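Local coordinates for uncharacterized protein YhfS (Escherichia coli, PDB 4J8L), which is of unknown function but carries covalently bound pyridoxal 5'-phosphate and may have cysteine synthase activity, at residues A84-P89 with A210-R215; Q91-H96 with M111-I116. All coordinates share one frame; numbering follows the deposited sequence.

Contact 1 of 2, residues A84-P89 with A210-R215; sequences AALLKP and ADVINR
Arg215 reaches across from helix 210-219 to the backbone carbonyl of Ala85, in the last turn of helix 74-86. Two hydrogen bonds converge on that one oxygen: NE donates to Ala85 O over 2.9 Å and NH2 over 2.8 Å. The guanidinium thus grips side-on, with the oxygen close to its plane. The NE bond lies in the carbonyl plane and uses a lone pair, while NH2 stands 25° out of it; neither bond is straight, as expected where neighbouring N-H groups share an acceptor. A bend at chi3 (-70°) folds the arginine back over its own helix, and one face of the guanidinium looks toward Asp211 O and Val212 CA, both offset toward its rim.

Beside this polar grip lies a small apolar patch. Val212 straddles two residues: its CG1 meets Ala85 CB at 3.7 Å, and its CG2 touches Leu86 CD2 at 3.8 Å. Ala85 CB also faces Arg215 CB, 4.1 Å away. Leu86 packs further on Pro166, and Ile213 of the same helical turn rests on Ala67 and Ala69 of strand 67-72.

A positive group bonded to a carbonyl in the last turn of a helix probably also interacts favourably with the helix dipole.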
# COMPACT_ATOMS: atom_id res chain seq x y z
N ALA A 84 1.71 18.25 -2.25
CA ALA A 84 1.38 19.64 -2.58
C ALA A 84 0.95 20.45 -1.36
O ALA A 84 1.09 21.68 -1.35
CB ALA A 84 0.31 19.69 -3.66
N ALA A 85 0.44 19.77 -0.35
CA ALA A 85 0.03 20.43 0.88
C ALA A 85 1.18 20.59 1.89
O ALA A 85 1.05 21.33 2.86
CB ALA A 85 -1.13 19.67 1.52
N LEU A 86 2.30 19.90 1.65
CA LEU A 86 3.44 19.97 2.57
C LEU A 86 4.57 20.86 2.07
O LEU A 86 5.33 21.43 2.86
CB LEU A 86 4.00 18.57 2.86
CG LEU A 86 3.12 17.64 3.69
CD1 LEU A 86 3.82 16.32 3.93
CD2 LEU A 86 2.73 18.29 5.01
N LEU A 87 4.69 20.99 0.75
CA LEU A 87 5.73 21.87 0.24
C LEU A 87 5.40 22.51 -1.10
O LEU A 87 4.43 22.14 -1.77
CB LEU A 87 7.10 21.18 0.23
CG LEU A 87 7.48 20.12 -0.80
CD1 LEU A 87 8.98 19.89 -0.71
CD2 LEU A 87 6.75 18.82 -0.55
N LYS A 88 6.20 23.51 -1.45
CA LYS A 88 6.00 24.32 -2.64
C LYS A 88 6.90 23.82 -3.75
O LYS A 88 7.89 23.14 -3.47
CB LYS A 88 6.33 25.79 -2.33
CG LYS A 88 5.40 26.42 -1.30
CD LYS A 88 5.85 27.83 -0.94
CE LYS A 88 4.90 28.46 0.07
NZ LYS A 88 5.32 29.85 0.42
N PRO A 89 6.57 24.14 -5.01
CA PRO A 89 7.43 23.79 -6.14
C PRO A 89 8.84 24.32 -5.91
O PRO A 89 9.01 25.46 -5.46
CB PRO A 89 6.80 24.55 -7.30
CG PRO A 89 5.39 24.68 -6.94
CD PRO A 89 5.32 24.80 -5.45
N ALA A 210 -5.26 17.87 10.52
CA ALA A 210 -6.28 18.75 9.96
C ALA A 210 -5.72 19.90 9.12
O ALA A 210 -6.31 20.25 8.09
CB ALA A 210 -7.17 19.31 11.09
N ASP A 211 -4.61 20.50 9.54
CA ASP A 211 -4.08 21.61 8.76
C ASP A 211 -3.69 21.15 7.35
O ASP A 211 -3.96 21.84 6.37
CB ASP A 211 -2.95 22.37 9.48
CG ASP A 211 -1.74 21.50 9.82
OD1 ASP A 211 -1.76 20.28 9.63
OD2 ASP A 211 -0.75 22.07 10.32
N VAL A 212 -3.13 19.95 7.24
CA VAL A 212 -2.80 19.41 5.92
C VAL A 212 -4.05 19.05 5.11
O VAL A 212 -4.18 19.43 3.95
CB VAL A 212 -1.90 18.17 6.03
CG1 VAL A 212 -1.59 17.63 4.63
CG2 VAL A 212 -0.63 18.51 6.78
N ILE A 213 -4.97 18.31 5.73
CA ILE A 213 -6.20 17.90 5.05
C ILE A 213 -7.01 19.12 4.59
O ILE A 213 -7.56 19.12 3.49
CB ILE A 213 -7.06 17.01 5.96
CG1 ILE A 213 -6.29 15.75 6.35
CG2 ILE A 213 -8.39 16.64 5.28
CD1 ILE A 213 -5.80 14.94 5.15
N ASN A 214 -7.07 20.15 5.44
CA ASN A 214 -7.79 21.37 5.07
C ASN A 214 -7.17 22.04 3.84
O ASN A 214 -7.88 22.55 2.99
CB ASN A 214 -7.85 22.36 6.23
CG ASN A 214 -8.81 21.93 7.33
OD1 ASN A 214 -9.73 21.14 7.09
ND2 ASN A 214 -8.61 22.46 8.53
N ARG A 215 -5.84 22.01 3.75
CA ARG A 215 -5.18 22.59 2.59
C ARG A 215 -5.52 21.79 1.33
O ARG A 215 -5.68 22.36 0.25
CB ARG A 215 -3.66 22.67 2.77
CG ARG A 215 -3.24 23.75 3.77
CD ARG A 215 -1.78 24.17 3.60
NE ARG A 215 -0.85 23.12 4.01
CZ ARG A 215 -0.44 22.94 5.26
NH1 ARG A 215 -0.88 23.73 6.22
NH2 ARG A 215 0.41 21.96 5.55

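Contact 2 of 2, residues Q91-H96 with M111-I116; sequences QRLLVH and MGLTLI
Strands 92-96 and 114-118 are the parallel pair of a beta-alpha-beta unit whose connecting helix is 102-111; 114-118 is the outermost strand of the seven-stranded sheet and 92-96 its inner neighbour. Gln91 O accepts from Thr114 N at 2.9 Å, Leu93 N donates to Thr114 O, Leu93 O accepts from Ile116 N, and Val95 N donates to Ile116 O at 2.8 Å; all four bonds are nearly straight. Between them CA-H...O contacts add to the pairing, the shortest from Leu94 CA to Ile116 O at 3.2 Å.

Arg92, Leu94, Thr114 and Ile116 share one face. There the Arg92 side chain runs alongside Thr114 and bends at chi3 (68°), bringing a guanidinium face over the end of Ile116, whose CD1 is 3.5 Å from NH2. That same NH2 is hydrogen-bonded to Gln133 O. With CG anti to the backbone N (chi1 -179°), Leu94 extends so that CD1 reaches Ile116 CG2 at 3.7 Å, the two side chains crossing at about a right angle where Leu94 packs on Leu126 and Val130 and Ile116 on Val129 of helix 123-133.

On the other face Leu93 and Leu115 lie side by side, CD2 to CD2 at 4.0 Å, and both pack on Ile108 of the connecting helix. Leu113 CD1 approaches Leu93 CD2 to 4.2 Å. Ahead of it, Gly112 ends helix 102-111 in a Schellman motif with positive phi.

Backbone bonds therefore set the register, while branched aliphatic side chains on both faces seat this end of the sheet against helices.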
# COMPACT_ATOMS: atom_id res chain seq x y z
N GLN A 91 11.00 23.25 -3.79
CA GLN A 91 11.50 23.02 -2.43
C GLN A 91 12.18 21.66 -2.30
O GLN A 91 12.28 20.91 -3.27
CB GLN A 91 10.39 23.20 -1.40
CG GLN A 91 10.03 24.66 -1.19
CD GLN A 91 9.21 24.89 0.06
OE1 GLN A 91 8.26 24.16 0.34
NE2 GLN A 91 9.58 25.91 0.82
N ARG A 92 12.66 21.36 -1.10
CA ARG A 92 13.53 20.21 -0.91
C ARG A 92 12.83 19.07 -0.18
O ARG A 92 12.33 19.24 0.94
CB ARG A 92 14.80 20.64 -0.17
CG ARG A 92 15.57 21.73 -0.89
CD ARG A 92 16.37 22.61 0.07
NE ARG A 92 17.49 21.89 0.67
CZ ARG A 92 18.61 21.58 0.03
NH1 ARG A 92 18.77 21.91 -1.25
NH2 ARG A 92 19.58 20.92 0.66
N LEU A 93 12.80 17.91 -0.82
CA LEU A 93 12.13 16.74 -0.28
C LEU A 93 13.14 15.66 0.07
O LEU A 93 13.95 15.26 -0.77
CB LEU A 93 11.11 16.19 -1.29
CG LEU A 93 10.41 14.89 -0.88
CD1 LEU A 93 9.41 15.15 0.25
CD2 LEU A 93 9.72 14.23 -2.07
N LEU A 94 13.09 15.18 1.31
CA LEU A 94 13.95 14.09 1.72
C LEU A 94 13.33 12.73 1.34
O LEU A 94 12.16 12.48 1.62
CB LEU A 94 14.20 14.14 3.22
CG LEU A 94 15.12 13.04 3.77
CD1 LEU A 94 16.58 13.42 3.57
CD2 LEU A 94 14.84 12.76 5.23
N VAL A 95 14.13 11.88 0.70
CA VAL A 95 13.72 10.52 0.38
C VAL A 95 14.80 9.51 0.74
O VAL A 95 15.98 9.86 0.91
CB VAL A 95 13.35 10.35 -1.12
CG1 VAL A 95 12.15 11.20 -1.49
CG2 VAL A 95 14.54 10.69 -2.00
N HIS A 96 14.38 8.26 0.86
CA HIS A 96 15.28 7.15 1.17
C HIS A 96 16.19 6.83 -0.01
O HIS A 96 15.83 7.08 -1.16
CB HIS A 96 14.42 5.94 1.55
CG HIS A 96 15.18 4.67 1.78
ND1 HIS A 96 16.35 4.62 2.51
CD2 HIS A 96 14.93 3.40 1.40
CE1 HIS A 96 16.79 3.37 2.56
NE2 HIS A 96 15.94 2.61 1.89
N MSE A 111 6.66 18.85 -9.94
CA MSE A 111 6.72 19.93 -8.96
C MSE A 111 8.09 20.61 -8.93
O MSE A 111 8.27 21.60 -8.24
CB MSE A 111 6.40 19.43 -7.55
CG MSE A 111 4.97 18.97 -7.34
SE MSE A 111 4.60 18.65 -5.44
CE MSE A 111 4.75 20.48 -4.78
N GLY A 112 9.04 20.08 -9.68
CA GLY A 112 10.38 20.65 -9.72
C GLY A 112 11.08 20.61 -8.37
O GLY A 112 11.89 21.49 -8.05
N LEU A 113 10.79 19.59 -7.58
CA LEU A 113 11.39 19.45 -6.26
C LEU A 113 12.85 19.05 -6.37
O LEU A 113 13.26 18.39 -7.32
CB LEU A 113 10.65 18.40 -5.43
CG LEU A 113 9.16 18.63 -5.21
CD1 LEU A 113 8.59 17.53 -4.32
CD2 LEU A 113 8.93 20.00 -4.60
N THR A 114 13.63 19.47 -5.37
CA THR A 114 15.00 19.02 -5.23
C THR A 114 15.00 17.86 -4.25
O THR A 114 14.46 17.97 -3.15
CB THR A 114 15.88 20.14 -4.67
OG1 THR A 114 15.95 21.20 -5.62
CG2 THR A 114 17.29 19.63 -4.38
N LEU A 115 15.58 16.73 -4.65
CA LEU A 115 15.62 15.57 -3.76
C LEU A 115 16.88 15.54 -2.90
O LEU A 115 17.99 15.81 -3.38
CB LEU A 115 15.51 14.27 -4.56
CG LEU A 115 14.20 14.05 -5.30
CD1 LEU A 115 14.16 12.66 -5.93
CD2 LEU A 115 13.02 14.25 -4.35
N ILE A 116 16.68 15.24 -1.63
CA ILE A 116 17.79 15.00 -0.71
C ILE A 116 17.68 13.54 -0.29
O ILE A 116 16.64 13.11 0.21
CB ILE A 116 17.67 15.87 0.55
CG1 ILE A 116 17.67 17.36 0.17
CG2 ILE A 116 18.80 15.56 1.52
CD1 ILE A 116 17.41 18.27 1.35

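From the N terminus, the chain runs along helix 74-86, turns through Leu87, Lys88 and Pro89, and enters strand 92-96. After helix 102-111 it returns to strand 114-118, closing the short loop of contact 2. Only much later, after sheet strands 137-141, 167-170, 189-193 and 203-208, does helix 210-219 come back to helix 74-86 and close contact 1, within whose long loop contact 2 is nested. The centres lie about 15 Å apart, yet the segments touch: Lys88 O packs on Leu113 CD2 at 3.5 Å. Contact 1 joins two helices and contact 2 two sheet strands, all four segments lying within the aminotransferase-family region.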